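Local coordinates for protein PnpC (Pseudomonas putida, PDB 3N9T) that probably catalyses the intradiol ring cleavage of hydroxyquinol by molecular oxygen at a ferric iron centre, at residues S85-V88 with D89-H93; F249-G253 with S254-K258; E267-G271 with L272-Y276. One frame throughout, in Å; residues are numbered along the deposited sequence.

Interaction 1: S85-V88 with D89-H93; sequences SMLV and DAINH
Asn-92 folds its side chain back onto Val-88, one turn earlier. Its CB lies 3.5 Å from Val-88 O. CG sits beside the backbone N (chi1 -66°), and this turns the amide toward the same carbonyl. At the tip, ND2 donates to Val-88 O at 2.8 Å and packs 3.7 Å from Val-88 CG1. Asn-92 N also donates to Val-88 O, at 3.1 Å. The two donors reach that oxygen from opposite faces of the carbonyl plane. This is the C-terminal end of helix 84-91, in the helical N-terminal region of an intradiol dioxygenase, where the second subunit packs. ND2 also donates to Leu-48 O of that subunit. An alanine here removes the amide, which would probably cost Val-88 O its side-chain donor and leave Leu-48 O of the second subunit without this N-H. Nearby on the helix, Leu-87 and Ile-91 cross obliquely, with Leu-87 CG 3.9 Å from Ile-91 CD1. The side chain of Val-88 is about 7 Å from the bound phospholipid. On the side of Met-86, a water donates to Met-86 O at 3.1 Å and to Asp-89 OD2 at 2.6 Å. Asp-89 OD2 has a second partner in Thr-102 OG1.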
ATOM      1  N   SER A  85       4.928  -7.674  -9.266  1.00 11.44           N
ATOM      2  CA  SER A  85       5.720  -7.229 -10.414  1.00 12.63           C
ATOM      3  C   SER A  85       5.627  -8.269 -11.533  1.00 12.19           C
ATOM      4  O   SER A  85       5.497  -7.910 -12.690  1.00 11.00           O
ATOM      5  CB  SER A  85       7.163  -7.023  -9.993  1.00 12.92           C
ATOM      6  OG  SER A  85       7.159  -6.221  -8.826  1.00 15.21           O
ATOM      7  N   MET A  86       5.750  -9.549 -11.186  1.00 12.35           N
ATOM      8  CA  MET A  86       5.663 -10.624 -12.213  1.00 12.68           C
ATOM      9  C   MET A  86       4.260 -10.736 -12.829  1.00 13.32           C
ATOM     10  O   MET A  86       4.109 -10.984 -14.054  1.00 12.41           O
ATOM     11  CB  MET A  86       6.161 -11.958 -11.649  1.00 12.46           C
ATOM     12  CG  MET A  86       7.800 -11.994 -11.612  1.00 16.10           C
ATOM     13  SD  MET A  86       8.565 -12.045 -13.283  1.00 18.82           S
ATOM     14  CE  MET A  86       7.638 -13.486 -13.928  1.00 18.66           C
ATOM     15  N   LEU A  87       3.229 -10.529 -11.984  1.00 13.26           N
ATOM     16  CA  LEU A  87       1.840 -10.502 -12.484  1.00 13.11           C
ATOM     17  C   LEU A  87       1.674  -9.389 -13.508  1.00 13.95           C
ATOM     18  O   LEU A  87       1.133  -9.621 -14.614  1.00 14.39           O
ATOM     19  CB  LEU A  87       0.812 -10.366 -11.347  1.00 11.89           C
ATOM     20  CG  LEU A  87      -0.640 -10.256 -11.842  1.00 11.22           C
ATOM     21  CD1 LEU A  87      -1.019 -11.529 -12.531  1.00 14.03           C
ATOM     22  CD2 LEU A  87      -1.578 -10.076 -10.699  1.00 12.24           C
ATOM     23  N   VAL A  88       2.174  -8.188 -13.177  1.00 13.41           N
ATOM     24  CA  VAL A  88       2.058  -7.033 -14.076  1.00 13.74           C
ATOM     25  C   VAL A  88       2.801  -7.316 -15.417  1.00 15.00           C
ATOM     26  O   VAL A  88       2.299  -7.023 -16.538  1.00 13.17           O
ATOM     27  CB  VAL A  88       2.546  -5.711 -13.363  1.00 15.01           C
ATOM     28  CG1 VAL A  88       2.822  -4.551 -14.334  1.00 14.63           C
ATOM     29  CG2 VAL A  88       1.487  -5.271 -12.277  1.00 10.94           C
ATOM     30  N   ASP A  89       3.994  -7.902 -15.297  1.00 13.72           N
ATOM     31  CA  ASP A  89       4.785  -8.170 -16.497  1.00 14.44           C
ATOM     32  C   ASP A  89       3.993  -9.164 -17.395  1.00 13.29           C
ATOM     33  O   ASP A  89       3.916  -8.997 -18.613  1.00 13.87           O
ATOM     34  CB  ASP A  89       6.107  -8.858 -16.108  1.00 14.58           C
ATOM     35  CG  ASP A  89       6.859  -9.340 -17.372  1.00 16.66           C
ATOM     36  OD1 ASP A  89       7.277  -8.450 -18.136  1.00 15.04           O
ATOM     37  OD2 ASP A  89       6.948 -10.551 -17.608  1.00 16.74           O
ATOM     38  N   ALA A  90       3.373 -10.187 -16.790  1.00 12.11           N
ATOM     39  CA  ALA A  90       2.646 -11.191 -17.631  1.00 13.38           C
ATOM     40  C   ALA A  90       1.465 -10.562 -18.330  1.00 14.91           C
ATOM     41  O   ALA A  90       1.245 -10.767 -19.546  1.00 16.57           O
ATOM     42  CB  ALA A  90       2.163 -12.424 -16.727  1.00 13.18           C
ATOM     43  N   ILE A  91       0.723  -9.743 -17.578  1.00 14.62           N
ATOM     44  CA  ILE A  91      -0.502  -9.105 -18.114  1.00 14.54           C
ATOM     45  C   ILE A  91      -0.206  -8.247 -19.317  1.00 15.38           C
ATOM     46  O   ILE A  91      -0.998  -8.191 -20.240  1.00 15.60           O
ATOM     47  CB  ILE A  91      -1.225  -8.259 -17.060  1.00 14.55           C
ATOM     48  CG1 ILE A  91      -1.764  -9.176 -15.970  1.00 13.42           C
ATOM     49  CG2 ILE A  91      -2.290  -7.295 -17.682  1.00 14.25           C
ATOM     50  CD1 ILE A  91      -2.382  -8.345 -14.805  1.00 13.87           C
ATOM     51  N   ASN A  92       0.922  -7.579 -19.280  1.00 13.86           N
ATOM     52  CA  ASN A  92       1.323  -6.732 -20.344  1.00 16.43           C
ATOM     53  C   ASN A  92       2.169  -7.414 -21.454  1.00 17.87           C
ATOM     54  O   ASN A  92       2.685  -6.730 -22.354  1.00 19.13           O
ATOM     55  CB  ASN A  92       2.018  -5.535 -19.741  1.00 14.91           C
ATOM     56  CG  ASN A  92       1.011  -4.681 -18.918  1.00 17.72           C
ATOM     57  OD1 ASN A  92       0.135  -4.046 -19.490  1.00 16.59           O
ATOM     58  ND2 ASN A  92       1.070  -4.776 -17.594  1.00 12.13           N
ATOM     59  N   HIS A  93       2.357  -8.720 -21.368  1.00 18.01           N
ATOM     60  CA  HIS A  93       3.159  -9.424 -22.399  1.00 20.59           C
ATOM     61  C   HIS A  93       2.490 -10.743 -22.711  1.00 21.44           C
ATOM     62  O   HIS A  93       3.079 -11.837 -22.579  1.00 22.25           O
ATOM     63  CB  HIS A  93       4.597  -9.628 -21.937  1.00 19.23           C
ATOM     64  CG  HIS A  93       5.331  -8.351 -21.639  1.00 19.81           C
ATOM     65  ND1 HIS A  93       6.022  -7.635 -22.608  1.00 23.07           N
ATOM     66  CD2 HIS A  93       5.534  -7.691 -20.471  1.00 19.11           C
ATOM     67  CE1 HIS A  93       6.583  -6.571 -22.057  1.00 19.36           C
ATOM     68  NE2 HIS A  93       6.304  -6.580 -20.760  1.00 24.44           N
TER
HETATM   69  O   HOH W   1       5.757 -12.450 -16.289  1.00 14.10           O

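Interaction 2: F249-G253 with S254-K258; sequences FGVKG and SLQVK
Lys-252 and Leu-255 are joined by an i to i+3 backbone bond, in a short 3-10 turn that leads into strand 256-262. The turn belongs to the beta-rich catalytic part of the intradiol dioxygenase fold. Leu-255 N donates to Lys-252 O at 3.0 Å. The donor stands well above the plane of the Lys-252 carbonyl, about 50° out of it. A second bond of the same spacing, from Gln-256 N to Gly-253 O, is weak at 3.5 Å.

Gly-253 lies at the bend and meets the second segment with its backbone alone. Gln-256 fills the side next to it. With CG anti to the carbonyl carbon (chi1 -54°), Gln-256 brings CG to 3.4 Å from Gly-253 O. From there the chain runs out extended, and the amide turns back along the loop. Gln-256 NE2 passes 3.8 Å from Gly-253 CA.

Lys-252 meets the second segment near its base. Its CB touches Leu-255 CD1 at 4.1 Å, while the extended chain beyond CG leads off. NZ ends on Thr-102 O, and Val-8 of the second subunit packs on the same side chain. Leu-255 is the buried member. It lies against Thr-233 and Phe-236 of strand 231-237 and against Tyr-283 of strand 278-287, so the turn is seated on the sheet.

Ser-254 is on the exposed side, where its OG bonds to Glu-101 OE1. Val-251 is closer to the metal centre, its side chain about 7 Å from that of the iron ligand His-218. Val-251 and Gln-256 cross at about a right angle, with Val-251 CG1 3.8 Å from Gln-256 NE2.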
ATOM      1  N   PHE A 249       9.264 -14.916  -7.538  1.00 19.10           N
ATOM      2  CA  PHE A 249       8.437 -15.696  -8.424  1.00 18.56           C
ATOM      3  C   PHE A 249       8.748 -15.456  -9.931  1.00 19.28           C
ATOM      4  O   PHE A 249       7.820 -15.448 -10.742  1.00 17.50           O
ATOM      5  CB  PHE A 249       6.954 -15.399  -8.129  1.00 20.48           C
ATOM      6  CG  PHE A 249       6.624 -15.312  -6.667  1.00 17.49           C
ATOM      7  CD1 PHE A 249       6.529 -16.474  -5.910  1.00 18.78           C
ATOM      8  CD2 PHE A 249       6.437 -14.082  -6.046  1.00 14.77           C
ATOM      9  CE1 PHE A 249       6.251 -16.449  -4.580  1.00 16.10           C
ATOM     10  CE2 PHE A 249       6.171 -14.023  -4.671  1.00 16.12           C
ATOM     11  CZ  PHE A 249       6.022 -15.220  -3.947  1.00 17.53           C
ATOM     12  N   GLY A 250      10.033 -15.281 -10.264  1.00 18.33           N
ATOM     13  CA  GLY A 250      10.488 -15.064 -11.646  1.00 17.77           C
ATOM     14  C   GLY A 250      10.491 -16.311 -12.561  1.00 17.61           C
ATOM     15  O   GLY A 250      10.480 -16.196 -13.791  1.00 16.66           O
ATOM     16  N   VAL A 251      10.569 -17.496 -11.963  1.00 16.89           N
ATOM     17  CA  VAL A 251      10.897 -18.707 -12.696  1.00 16.24           C
ATOM     18  C   VAL A 251       9.644 -19.133 -13.416  1.00 16.74           C
ATOM     19  O   VAL A 251       8.560 -19.142 -12.809  1.00 16.68           O
ATOM     20  CB  VAL A 251      11.331 -19.894 -11.727  1.00 16.23           C
ATOM     21  CG1 VAL A 251      11.634 -21.231 -12.520  1.00 14.43           C
ATOM     22  CG2 VAL A 251      12.546 -19.507 -10.907  1.00 16.93           C
ATOM     23  N   LYS A 252       9.807 -19.482 -14.691  1.00 15.55           N
ATOM     24  CA  LYS A 252       8.815 -20.224 -15.459  1.00 17.13           C
ATOM     25  C   LYS A 252       9.463 -21.500 -16.038  1.00 18.20           C
ATOM     26  O   LYS A 252      10.643 -21.500 -16.327  1.00 19.01           O
ATOM     27  CB  LYS A 252       8.276 -19.346 -16.580  1.00 17.27           C
ATOM     28  CG  LYS A 252       7.597 -18.054 -16.050  1.00 16.77           C
ATOM     29  CD  LYS A 252       7.196 -17.090 -17.212  1.00 15.96           C
ATOM     30  CE  LYS A 252       6.523 -15.837 -16.617  1.00 17.04           C
ATOM     31  NZ  LYS A 252       6.097 -14.888 -17.694  1.00 15.28           N
ATOM     32  N   GLY A 253       8.700 -22.589 -16.153  1.00 17.99           N
ATOM     33  CA  GLY A 253       9.186 -23.858 -16.701  1.00 16.62           C
ATOM     34  C   GLY A 253      10.048 -23.753 -17.960  1.00 17.94           C
ATOM     35  O   GLY A 253      11.138 -24.291 -17.967  1.00 17.44           O
ATOM     36  N   SER A 254       9.614 -22.997 -18.982  1.00 16.26           N
ATOM     37  CA  SER A 254      10.327 -22.906 -20.230  1.00 15.65           C
ATOM     38  C   SER A 254      11.647 -22.080 -20.182  1.00 16.07           C
ATOM     39  O   SER A 254      12.430 -22.140 -21.147  1.00 16.11           O
ATOM     40  CB  SER A 254       9.408 -22.312 -21.292  1.00 17.93           C
ATOM     41  OG  SER A 254       9.172 -20.914 -21.024  1.00 17.42           O
ATOM     42  N   LEU A 255      11.887 -21.336 -19.095  1.00 15.17           N
ATOM     43  CA  LEU A 255      13.106 -20.458 -18.992  1.00 15.70           C
ATOM     44  C   LEU A 255      14.254 -21.149 -18.246  1.00 16.34           C
ATOM     45  O   LEU A 255      15.231 -20.497 -17.829  1.00 16.63           O
ATOM     46  CB  LEU A 255      12.721 -19.171 -18.218  1.00 13.43           C
ATOM     47  CG  LEU A 255      11.634 -18.358 -18.946  1.00 16.47           C
ATOM     48  CD1 LEU A 255      11.319 -17.072 -18.146  1.00 13.25           C
ATOM     49  CD2 LEU A 255      12.071 -18.006 -20.388  1.00 16.13           C
ATOM     50  N   GLN A 256      14.114 -22.451 -17.992  1.00 16.39           N
ATOM     51  CA  GLN A 256      15.125 -23.196 -17.305  1.00 16.91           C
ATOM     52  C   GLN A 256      16.028 -23.765 -18.392  1.00 17.65           C
ATOM     53  O   GLN A 256      15.601 -24.104 -19.511  1.00 18.33           O
ATOM     54  CB  GLN A 256      14.513 -24.353 -16.496  1.00 18.31           C
ATOM     55  CG  GLN A 256      13.433 -23.919 -15.555  1.00 24.13           C
ATOM     56  CD  GLN A 256      12.861 -25.043 -14.727  1.00 29.61           C
ATOM     57  OE1 GLN A 256      13.399 -26.171 -14.686  1.00 31.20           O
ATOM     58  NE2 GLN A 256      11.792 -24.722 -14.004  1.00 30.59           N
ATOM     59  N   VAL A 257      17.302 -23.815 -18.109  1.00 16.79           N
ATOM     60  CA  VAL A 257      18.211 -24.388 -19.089  1.00 17.96           C
ATOM     61  C   VAL A 257      19.265 -25.180 -18.282  1.00 19.36           C
ATOM     62  O   VAL A 257      19.748 -24.720 -17.238  1.00 19.06           O
ATOM     63  CB  VAL A 257      18.855 -23.262 -19.968  1.00 17.37           C
ATOM     64  CG1 VAL A 257      19.817 -22.356 -19.111  1.00 17.51           C
ATOM     65  CG2 VAL A 257      19.539 -23.881 -21.118  1.00 18.28           C
ATOM     66  N   LYS A 258      19.619 -26.353 -18.776  1.00 19.72           N
ATOM     67  CA  LYS A 258      20.618 -27.199 -18.169  1.00 20.07           C
ATOM     68  C   LYS A 258      22.082 -26.780 -18.483  1.00 19.43           C
ATOM     69  O   LYS A 258      22.458 -26.627 -19.635  1.00 19.50           O
ATOM     70  CB  LYS A 258      20.338 -28.617 -18.696  1.00 22.04           C
ATOM     71  CG  LYS A 258      21.350 -29.690 -18.248  1.00 27.81           C
ATOM     72  CD  LYS A 258      21.109 -30.176 -16.852  1.00 36.07           C
ATOM     73  CE  LYS A 258      21.830 -31.541 -16.705  1.00 42.61           C
ATOM     74  NZ  LYS A 258      21.811 -31.994 -15.280  1.00 44.51           N
TER

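Interaction 3: E267-G271 with L272-Y276; sequences EDAGG and LDMPY
Leu-272 turns CG away from its own carbonyl carbon (chi1 -53°), which sets CG over the turn, 3.4 Å from Ala-269 O. The backbone brings the two residues together through positive phi values at Gly-270 (55°) and Gly-271 (87°). These make a type I' beta turn from Ala-269 to Leu-272. A side chain at Gly-271 would run into the carbonyl O of Gly-270, so glycine fits this corner. Leu-272 N closes the turn by donating to Ala-269 O at 2.9 Å. The donor sits well above the carbonyl plane. Leu-272 CB is also close to that oxygen, at 3.3 Å. In return, the Ala-269 CB points toward the second segment and lies 3.4 Å from Leu-272 O. The same methyl packs against Leu-272 CB at 4.4 Å and Met-274 CG at 4.4 Å. Gly-270 O bonds to the Tyr-118 hydroxyl, which ties the corner to another part of the chain. The turn lies far from the iron, in the loop between strands 256-262 and 278-287. Its apolar side chains rest on the sheet: Ala-269, Leu-272 and Met-274 all touch Leu-131 of strand 129-138, and Leu-272 also meets Ala-185 of strand 183-189.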
ATOM      1  N   GLU A 267      32.583 -31.044 -30.141  1.00 31.15           N
ATOM      2  CA  GLU A 267      32.276 -30.551 -31.493  1.00 33.06           C
ATOM      3  C   GLU A 267      31.009 -29.741 -31.542  1.00 32.07           C
ATOM      4  O   GLU A 267      30.806 -29.006 -32.499  1.00 33.41           O
ATOM      5  CB  GLU A 267      32.107 -31.697 -32.471  1.00 34.76           C
ATOM      6  CG  GLU A 267      33.342 -32.605 -32.539  1.00 41.35           C
ATOM      7  CD  GLU A 267      33.769 -32.877 -33.971  1.00 47.79           C
ATOM      8  OE1 GLU A 267      34.190 -31.901 -34.642  1.00 50.80           O
ATOM      9  OE2 GLU A 267      33.688 -34.048 -34.409  1.00 48.35           O
ATOM     10  N   ASP A 268      30.141 -29.900 -30.537  1.00 29.53           N
ATOM     11  CA  ASP A 268      28.894 -29.144 -30.458  1.00 27.17           C
ATOM     12  C   ASP A 268      29.167 -27.978 -29.463  1.00 26.07           C
ATOM     13  O   ASP A 268      28.786 -28.022 -28.269  1.00 24.31           O
ATOM     14  CB  ASP A 268      27.775 -30.079 -30.009  1.00 27.69           C
ATOM     15  CG  ASP A 268      26.512 -29.352 -29.648  1.00 29.26           C
ATOM     16  OD1 ASP A 268      26.254 -28.239 -30.168  1.00 25.41           O
ATOM     17  OD2 ASP A 268      25.791 -29.895 -28.790  1.00 26.63           O
ATOM     18  N   ALA A 269      29.909 -26.998 -29.963  1.00 24.44           N
ATOM     19  CA  ALA A 269      30.227 -25.783 -29.218  1.00 23.90           C
ATOM     20  C   ALA A 269      30.065 -24.540 -30.095  1.00 22.81           C
ATOM     21  O   ALA A 269      30.793 -23.579 -29.919  1.00 22.29           O
ATOM     22  CB  ALA A 269      31.630 -25.822 -28.633  1.00 22.84           C
ATOM     23  N   GLY A 270      29.077 -24.557 -30.970  1.00 23.48           N
ATOM     24  CA  GLY A 270      28.751 -23.435 -31.853  1.00 24.32           C
ATOM     25  C   GLY A 270      29.970 -22.993 -32.671  1.00 25.30           C
ATOM     26  O   GLY A 270      30.097 -21.783 -33.005  1.00 22.64           O
ATOM     27  N   GLY A 271      30.868 -23.942 -32.995  1.00 24.32           N
ATOM     28  CA  GLY A 271      32.079 -23.609 -33.783  1.00 23.86           C
ATOM     29  C   GLY A 271      33.258 -23.154 -32.937  1.00 25.30           C
ATOM     30  O   GLY A 271      34.371 -22.879 -33.443  1.00 24.16           O
ATOM     31  N   LEU A 272      33.064 -23.073 -31.624  1.00 25.80           N
ATOM     32  CA  LEU A 272      34.186 -22.766 -30.770  1.00 27.02           C
ATOM     33  C   LEU A 272      34.917 -24.073 -30.464  1.00 28.31           C
ATOM     34  O   LEU A 272      34.358 -25.186 -30.591  1.00 28.82           O
ATOM     35  CB  LEU A 272      33.701 -22.089 -29.486  1.00 27.62           C
ATOM     36  CG  LEU A 272      32.807 -20.869 -29.805  1.00 28.49           C
ATOM     37  CD1 LEU A 272      32.308 -20.334 -28.506  1.00 31.86           C
ATOM     38  CD2 LEU A 272      33.655 -19.781 -30.525  1.00 28.27           C
ATOM     39  N   ASP A 273      36.167 -23.935 -30.100  1.00 29.61           N
ATOM     40  CA  ASP A 273      36.942 -25.074 -29.722  1.00 31.74           C
ATOM     41  C   ASP A 273      37.326 -24.854 -28.287  1.00 31.20           C
ATOM     42  O   ASP A 273      38.167 -24.007 -28.008  1.00 31.76           O
ATOM     43  CB  ASP A 273      38.204 -25.161 -30.578  1.00 33.15           C
ATOM     44  CG  ASP A 273      39.054 -26.397 -30.210  1.00 38.52           C
ATOM     45  OD1 ASP A 273      38.499 -27.339 -29.574  1.00 37.26           O
ATOM     46  OD2 ASP A 273      40.255 -26.417 -30.563  1.00 43.12           O
ATOM     47  N   MET A 274      36.669 -25.549 -27.364  1.00 30.43           N
ATOM     48  CA  MET A 274      36.917 -25.254 -25.961  1.00 30.22           C
ATOM     49  C   MET A 274      38.113 -26.064 -25.462  1.00 30.34           C
ATOM     50  O   MET A 274      38.129 -27.317 -25.566  1.00 31.26           O
ATOM     51  CB  MET A 274      35.666 -25.515 -25.092  1.00 30.07           C
ATOM     52  CG  MET A 274      34.426 -24.662 -25.399  1.00 31.25           C
ATOM     53  SD  MET A 274      34.674 -22.921 -24.990  1.00 29.97           S
ATOM     54  CE  MET A 274      33.428 -22.267 -26.008  1.00 37.48           C
ATOM     55  N   PRO A 275      39.079 -25.380 -24.857  1.00 30.89           N
ATOM     56  CA  PRO A 275      40.357 -26.025 -24.503  1.00 31.94           C
ATOM     57  C   PRO A 275      40.260 -27.009 -23.349  1.00 32.94           C
ATOM     58  O   PRO A 275      40.981 -27.990 -23.374  1.00 34.19           O
ATOM     59  CB  PRO A 275      41.280 -24.841 -24.146  1.00 31.51           C
ATOM     60  CG  PRO A 275      40.339 -23.733 -23.720  1.00 32.06           C
ATOM     61  CD  PRO A 275      39.011 -23.963 -24.428  1.00 30.49           C
ATOM     62  N   TYR A 276      39.360 -26.779 -22.382  1.00 32.00           N
ATOM     63  CA  TYR A 276      39.163 -27.689 -21.265  1.00 31.95           C
ATOM     64  C   TYR A 276      37.719 -28.145 -21.133  1.00 30.22           C
ATOM     65  O   TYR A 276      36.825 -27.536 -21.734  1.00 29.43           O
ATOM     66  CB  TYR A 276      39.647 -27.081 -19.942  1.00 33.90           C
ATOM     67  CG  TYR A 276      40.926 -26.274 -20.130  1.00 40.08           C
ATOM     68  CD1 TYR A 276      42.188 -26.917 -20.280  1.00 46.68           C
ATOM     69  CD2 TYR A 276      40.861 -24.883 -20.238  1.00 46.38           C
ATOM     70  CE1 TYR A 276      43.365 -26.170 -20.516  1.00 51.13           C
ATOM     71  CE2 TYR A 276      42.024 -24.117 -20.466  1.00 52.27           C
ATOM     72  CZ  TYR A 276      43.261 -24.758 -20.607  1.00 53.75           C
ATOM     73  OH  TYR A 276      44.358 -23.955 -20.826  1.00 57.43           O
TER

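Interaction 1 is buried and helical, interaction 2 lies largely at the surface, and interaction 3 is partly buried. Interactions 1 and 2 touch each other: Met-86 CE packs 3.7 Å from Lys-252 CE, so helix 84-91 meets the loop before strand 256-262. Both also reach the second subunit, whereas interaction 3 touches no other chain. Interactions 2 and 3 flank the same strand, one at its start and one beyond its end, with nearest atoms about 10 Å apart. Interaction 1 rests on i to i+4 helical bonds, interactions 2 and 3 on i to i+3 turn bonds. An amide side chain reinforces interaction 1; glycines shape interaction 3.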